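Uncharacterized protein TP-0789 domain-containing protein (Desulfovibrio piger ATCC 29098, PDB 4Z48) is of unknown function but belongs to the DUF1329 family and has a LolA/LolB-like fold, so it may bind a lipid-like or other hydrophobic ligand. Local coordinates at residues Arg18-Asp23 and Ser82-Glu87; Gln125-Val130 and Leu175-Ala180. One frame throughout, in Å; residues are numbered along the deposited sequence.

Interaction 1. Residues Arg18-Asp23 and Ser82-Glu87; sequences RMDQVD and SYRGLE
Asp-20 and Arg-84 meet in a single salt bridge between helix 8-20 and the loop that joins strands 77-82 and 91-96, within a LolA-like fold of strongly curved antiparallel strands and very little helix. The two backbones stay well apart, with 11.6 Å between the CA atoms of Asp-20 and Arg-84, and the side chains close the distance by reaching out from opposite directions.

The charged pairing is loose. Asp-20 OD1 lies 3.3 Å from Arg-84 NH1, and the hydrogen bond that goes with it is weak, bent to 135° at the hydrogen. The carboxylate and guanidinium planes are 62° apart, so this is not the flat, two-pronged pairing of a strong Asp-Arg bridge. Asp-20 OD2 sits over one face of the guanidinium, 3.5 Å from Arg-84 NH1. The arginine chain bends at both chi2 and chi3 on its way across to the helix.

Further polar partners help to hold the arginine. Its NE gives a weak hydrogen bond to Lys-59 O, its NH2 makes a long ion pair with Glu-61 OE2, and its backbone N bonds to Asp-60 OD1. The neighbouring acids would probably favour the positive charge of the guanidinium.

The carboxylate also leans toward the second terminal nitrogen of the arginine: Asp-20 OD1, besides its weak bond to NH1, lies 3.7 Å from Arg-84 NH2.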
loop_
_atom_site.group_PDB
_atom_site.type_symbol
_atom_site.label_atom_id
_atom_site.label_comp_id
_atom_site.label_asym_id
_atom_site.label_seq_id
_atom_site.Cartn_x
_atom_site.Cartn_y
_atom_site.Cartn_z
ATOM N N ARG A 18 13.336 -10.511 3.942
ATOM C CA ARG A 18 14.189 -10.050 2.826
ATOM C C ARG A 18 13.469 -8.977 2.005
ATOM O O ARG A 18 14.079 -7.965 1.634
ATOM C CB ARG A 18 14.606 -11.215 1.910
ATOM C CG ARG A 18 15.623 -12.170 2.526
ATOM C CD ARG A 18 16.422 -12.895 1.456
ATOM N NE ARG A 18 15.641 -13.901 0.732
ATOM C CZ ARG A 18 15.681 -14.089 -0.588
ATOM N NH1 ARG A 18 16.463 -13.332 -1.354
ATOM N NH2 ARG A 18 14.941 -15.038 -1.152
HETATM N N MSE A 19 12.163 -9.184 1.741
HETATM C CA MSE A 19 11.321 -8.238 1.020
HETATM C C MSE A 19 11.253 -6.895 1.742
HETATM O O MSE A 19 11.217 -5.851 1.103
HETATM C CB MSE A 19 9.901 -8.807 0.863
HETATM C CG MSE A 19 9.831 -10.007 -0.059
HETATM SE SE MSE A 19 8.024 -10.756 -0.058
HETATM C CE MSE A 19 6.976 -9.292 -0.894
ATOM N N ASP A 20 11.177 -6.935 3.079
ATOM C CA ASP A 20 11.077 -5.754 3.935
ATOM C C ASP A 20 12.429 -4.979 3.943
ATOM O O ASP A 20 12.441 -3.790 4.266
ATOM C CB ASP A 20 10.638 -6.166 5.360
ATOM C CG ASP A 20 10.316 -5.031 6.323
ATOM O OD1 ASP A 20 9.710 -4.029 5.882
ATOM O OD2 ASP A 20 10.691 -5.138 7.516
ATOM N N GLN A 21 13.531 -5.628 3.543
ATOM C CA GLN A 21 14.853 -4.983 3.484
ATOM C C GLN A 21 15.094 -4.201 2.174
ATOM O O GLN A 21 16.078 -3.464 2.106
ATOM C CB GLN A 21 15.978 -5.996 3.703
ATOM C CG GLN A 21 16.240 -6.254 5.199
ATOM C CD GLN A 21 16.717 -7.657 5.511
ATOM O OE1 GLN A 21 17.249 -8.391 4.656
ATOM N NE2 GLN A 21 16.558 -8.055 6.768
ATOM N N VAL A 22 14.209 -4.334 1.158
ATOM C CA VAL A 22 14.371 -3.642 -0.148
ATOM C C VAL A 22 14.388 -2.101 0.035
ATOM O O VAL A 22 15.284 -1.429 -0.488
ATOM C CB VAL A 22 13.298 -4.087 -1.181
ATOM C CG1 VAL A 22 13.363 -3.243 -2.464
ATOM C CG2 VAL A 22 13.446 -5.582 -1.503
ATOM N N ASP A 23 13.450 -1.564 0.801
ATOM C CA ASP A 23 13.360 -0.117 1.010
ATOM C C ASP A 23 14.363 0.355 2.089
ATOM O O ASP A 23 14.058 0.325 3.281
ATOM C CB ASP A 23 11.918 0.307 1.358
ATOM C CG ASP A 23 11.744 1.819 1.493
ATOM O OD1 ASP A 23 12.654 2.562 1.065
ATOM O OD2 ASP A 23 10.694 2.260 2.057
ATOM N N SER A 82 1.865 4.996 10.594
ATOM C CA SER A 82 1.934 3.544 10.496
ATOM C C SER A 82 3.061 3.042 11.395
ATOM O O SER A 82 4.195 3.504 11.286
ATOM C CB SER A 82 2.104 3.123 9.035
ATOM O OG SER A 82 1.925 1.735 8.823
ATOM N N TYR A 83 2.716 2.179 12.364
ATOM C CA TYR A 83 3.655 1.695 13.384
ATOM C C TYR A 83 4.116 0.253 13.195
ATOM O O TYR A 83 3.328 -0.633 12.859
ATOM C CB TYR A 83 3.019 1.800 14.780
ATOM C CG TYR A 83 2.432 3.157 15.096
ATOM C CD1 TYR A 83 3.255 4.255 15.353
ATOM C CD2 TYR A 83 1.056 3.356 15.098
ATOM C CE1 TYR A 83 2.722 5.515 15.597
ATOM C CE2 TYR A 83 0.508 4.620 15.318
ATOM C CZ TYR A 83 1.343 5.690 15.590
ATOM O OH TYR A 83 0.803 6.913 15.874
ATOM N N ARG A 84 5.403 0.021 13.422
ATOM C CA ARG A 84 5.962 -1.323 13.370
ATOM C C ARG A 84 5.497 -2.060 14.616
ATOM O O ARG A 84 5.635 -1.537 15.731
ATOM C CB ARG A 84 7.500 -1.285 13.275
ATOM C CG ARG A 84 8.128 -2.575 12.732
ATOM C CD ARG A 84 7.783 -2.851 11.271
ATOM N NE ARG A 84 8.485 -1.965 10.341
ATOM C CZ ARG A 84 8.531 -2.152 9.024
ATOM N NH1 ARG A 84 7.927 -3.196 8.472
ATOM N NH2 ARG A 84 9.189 -1.297 8.250
ATOM N N GLY A 85 4.868 -3.212 14.408
ATOM C CA GLY A 85 4.381 -4.043 15.506
ATOM C C GLY A 85 2.884 -3.976 15.706
ATOM O O GLY A 85 2.208 -3.116 15.129
ATOM N N LEU A 86 2.344 -4.860 16.557
ATOM C CA LEU A 86 0.889 -4.868 16.726
ATOM C C LEU A 86 0.377 -4.107 17.958
ATOM O O LEU A 86 -0.832 -4.052 18.127
ATOM C CB LEU A 86 0.372 -6.332 16.774
ATOM C CG LEU A 86 0.255 -7.059 15.436
ATOM C CD1 LEU A 86 0.305 -8.562 15.623
ATOM C CD2 LEU A 86 -1.026 -6.633 14.689
ATOM N N GLU A 87 1.243 -3.556 18.820
ATOM C CA GLU A 87 0.790 -2.921 20.071
ATOM C C GLU A 87 -0.137 -1.738 19.883
ATOM O O GLU A 87 -1.048 -1.540 20.688
ATOM C CB GLU A 87 1.972 -2.455 20.918
ATOM C CG GLU A 87 2.716 -3.580 21.581
ATOM C CD GLU A 87 3.912 -4.147 20.836
ATOM O OE1 GLU A 87 3.934 -4.120 19.582
ATOM O OE2 GLU A 87 4.819 -4.657 21.528
#

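Interaction 2. Residues Gln125-Val130 and Leu175-Ala180; sequences QNLDDV and LLRLRA
An Asx turn presents Asp-128 to Arg-177 in a salt bridge between the loop 125-130 and strand 177-184. Asn-126 OD1 accepts from Asp-128 N at 2.9 Å and shapes the loop. The arginine, extended from CG to NE, meets the acid end-on, and two nitrogens converge on one oxygen: Asp-128 OD1 is 3.0 Å from Arg-177 NH1 and 3.1 Å from Arg-177 NH2. Both donors come from the same face of the carboxylate, and OD1 lies nearly in the guanidinium plane; the two planes are 44° apart. A weak bond, 3.3 Å from Arg-177 NH1 to Asp-128 OD2, brings in the second oxygen. With chi1 at -176°, Leu-127 swings its branch over part of one guanidinium face, CG and CD2 each 3.6 Å from Arg-177 NH1 and CG offset toward the rim.

Arg-177 NH2 also bonds to Gln-168 OE1 of strand 163-171, which with the acid limits rotation of the head. Arg-153 NH1, close to Arg-177 NH2, bonds to Leu-127 O. The arginine packs on Met-19 of helix 8-20 and Phe-195 of strand 189-201, so the bridge lies between the helix and the curved strands.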
loop_
_atom_site.group_PDB
_atom_site.type_symbol
_atom_site.label_atom_id
_atom_site.label_comp_id
_atom_site.label_asym_id
_atom_site.label_seq_id
_atom_site.Cartn_x
_atom_site.Cartn_y
_atom_site.Cartn_z
ATOM N N GLN A 125 -1.720 1.849 4.147
ATOM C CA GLN A 125 -0.691 1.664 5.192
ATOM C C GLN A 125 0.467 0.746 4.705
ATOM O O GLN A 125 0.424 0.254 3.573
ATOM C CB GLN A 125 -1.311 1.066 6.453
ATOM C CG GLN A 125 -2.459 1.892 7.022
ATOM C CD GLN A 125 -3.408 1.067 7.854
ATOM O OE1 GLN A 125 -3.434 -0.175 7.813
ATOM N NE2 GLN A 125 -4.250 1.750 8.589
ATOM N N ASN A 126 1.478 0.486 5.592
ATOM C CA ASN A 126 2.668 -0.347 5.345
ATOM C C ASN A 126 2.270 -1.711 4.786
ATOM O O ASN A 126 1.563 -2.479 5.448
ATOM C CB ASN A 126 3.485 -0.510 6.645
ATOM C CG ASN A 126 4.828 -1.214 6.546
ATOM O OD1 ASN A 126 5.279 -1.671 5.488
ATOM N ND2 ASN A 126 5.504 -1.333 7.678
ATOM N N LEU A 127 2.704 -1.986 3.542
ATOM C CA LEU A 127 2.424 -3.239 2.833
ATOM C C LEU A 127 3.334 -4.391 3.331
ATOM O O LEU A 127 3.004 -5.558 3.098
ATOM C CB LEU A 127 2.582 -3.024 1.299
ATOM C CG LEU A 127 2.257 -4.171 0.305
ATOM C CD1 LEU A 127 0.855 -4.717 0.475
ATOM C CD2 LEU A 127 2.435 -3.709 -1.129
ATOM N N ASP A 128 4.445 -4.074 4.043
ATOM C CA ASP A 128 5.383 -5.103 4.467
ATOM C C ASP A 128 5.622 -5.139 5.999
ATOM O O ASP A 128 6.773 -5.225 6.441
ATOM C CB ASP A 128 6.707 -4.939 3.692
ATOM C CG ASP A 128 6.588 -5.272 2.210
ATOM O OD1 ASP A 128 6.521 -6.481 1.870
ATOM O OD2 ASP A 128 6.549 -4.323 1.389
ATOM N N ASP A 129 4.534 -5.137 6.797
ATOM C CA ASP A 129 4.595 -5.251 8.263
ATOM C C ASP A 129 4.674 -6.751 8.591
ATOM O O ASP A 129 3.657 -7.385 8.876
ATOM C CB ASP A 129 3.377 -4.563 8.905
ATOM C CG ASP A 129 3.612 -4.060 10.320
ATOM O OD1 ASP A 129 4.076 -4.855 11.166
ATOM O OD2 ASP A 129 3.283 -2.882 10.593
ATOM N N VAL A 130 5.901 -7.321 8.457
ATOM C CA VAL A 130 6.262 -8.742 8.528
ATOM C C VAL A 130 5.597 -9.487 9.716
ATOM O O VAL A 130 5.073 -10.596 9.521
ATOM C CB VAL A 130 7.807 -8.956 8.521
ATOM C CG1 VAL A 130 8.185 -10.388 8.848
ATOM C CG2 VAL A 130 8.408 -8.569 7.170
ATOM N N LEU A 175 12.705 -8.861 -5.484
ATOM C CA LEU A 175 11.944 -9.102 -4.237
ATOM C C LEU A 175 10.710 -8.184 -4.161
ATOM O O LEU A 175 10.111 -8.021 -3.099
ATOM C CB LEU A 175 12.833 -9.026 -2.959
ATOM C CG LEU A 175 13.977 -10.066 -2.975
ATOM C CD1 LEU A 175 14.931 -9.910 -1.780
ATOM C CD2 LEU A 175 13.418 -11.487 -3.043
ATOM N N LEU A 176 10.314 -7.620 -5.321
ATOM C CA LEU A 176 9.097 -6.829 -5.428
ATOM C C LEU A 176 7.966 -7.739 -5.839
ATOM O O LEU A 176 8.198 -8.650 -6.617
ATOM C CB LEU A 176 9.246 -5.689 -6.465
ATOM C CG LEU A 176 10.163 -4.522 -6.081
ATOM C CD1 LEU A 176 10.142 -3.459 -7.177
ATOM C CD2 LEU A 176 9.772 -3.913 -4.724
ATOM N N ARG A 177 6.731 -7.444 -5.399
ATOM C CA ARG A 177 5.562 -8.206 -5.854
ATOM C C ARG A 177 5.347 -7.944 -7.346
ATOM O O ARG A 177 5.556 -6.810 -7.794
ATOM C CB ARG A 177 4.299 -7.740 -5.096
ATOM C CG ARG A 177 4.333 -8.029 -3.606
ATOM C CD ARG A 177 3.253 -7.250 -2.823
ATOM N NE ARG A 177 3.249 -7.743 -1.424
ATOM C CZ ARG A 177 4.070 -7.307 -0.466
ATOM N NH1 ARG A 177 4.938 -6.333 -0.715
ATOM N NH2 ARG A 177 4.020 -7.832 0.749
ATOM N N LEU A 178 4.925 -8.972 -8.090
ATOM C CA LEU A 178 4.520 -8.880 -9.475
ATOM C C LEU A 178 2.989 -8.927 -9.541
ATOM O O LEU A 178 2.382 -8.192 -10.301
ATOM C CB LEU A 178 5.164 -10.008 -10.300
ATOM C CG LEU A 178 4.760 -10.163 -11.764
ATOM C CD1 LEU A 178 5.306 -9.042 -12.607
ATOM C CD2 LEU A 178 5.271 -11.473 -12.319
ATOM N N ARG A 179 2.365 -9.724 -8.684
ATOM C CA ARG A 179 0.933 -9.920 -8.656
ATOM C C ARG A 179 0.530 -10.359 -7.250
ATOM O O ARG A 179 1.353 -10.933 -6.504
ATOM C CB ARG A 179 0.570 -10.990 -9.733
ATOM C CG ARG A 179 -0.814 -11.647 -9.663
ATOM C CD ARG A 179 -1.099 -12.567 -10.848
ATOM N NE ARG A 179 -0.336 -13.825 -10.791
ATOM C CZ ARG A 179 -0.642 -14.932 -11.467
ATOM N NH1 ARG A 179 -1.708 -14.965 -12.258
ATOM N NH2 ARG A 179 0.114 -16.015 -11.357
ATOM N N ALA A 180 -0.716 -10.075 -6.870
ATOM C CA ALA A 180 -1.260 -10.585 -5.608
ATOM C C ALA A 180 -2.773 -10.736 -5.691
ATOM O O ALA A 180 -3.465 -9.956 -6.364
ATOM C CB ALA A 180 -0.867 -9.730 -4.414
#

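How the interactions relate
Interaction 1 lies at the surface, while interaction 2 is partly buried, with Arg-177 itself buried; their centres are about 10 Å apart. Each is an aspartate-arginine pair involving a loop, but the more buried pair is the more tightly bonded of the two: a bent, weak bond in the outer one, two converging donors plus a leucine over the guanidinium in the inner one. Loop 125-130 lies against both segments of interaction 1. Asp-128 O packs close to both partners of the outer bridge, 3.1 Å from Arg-84 NH1 and 3.2 Å from Asp-20 OD1. Helix 8-20 is common ground too, supplying Asp-20 to interaction 1 and touching Asp-128 and Arg-177 of interaction 2.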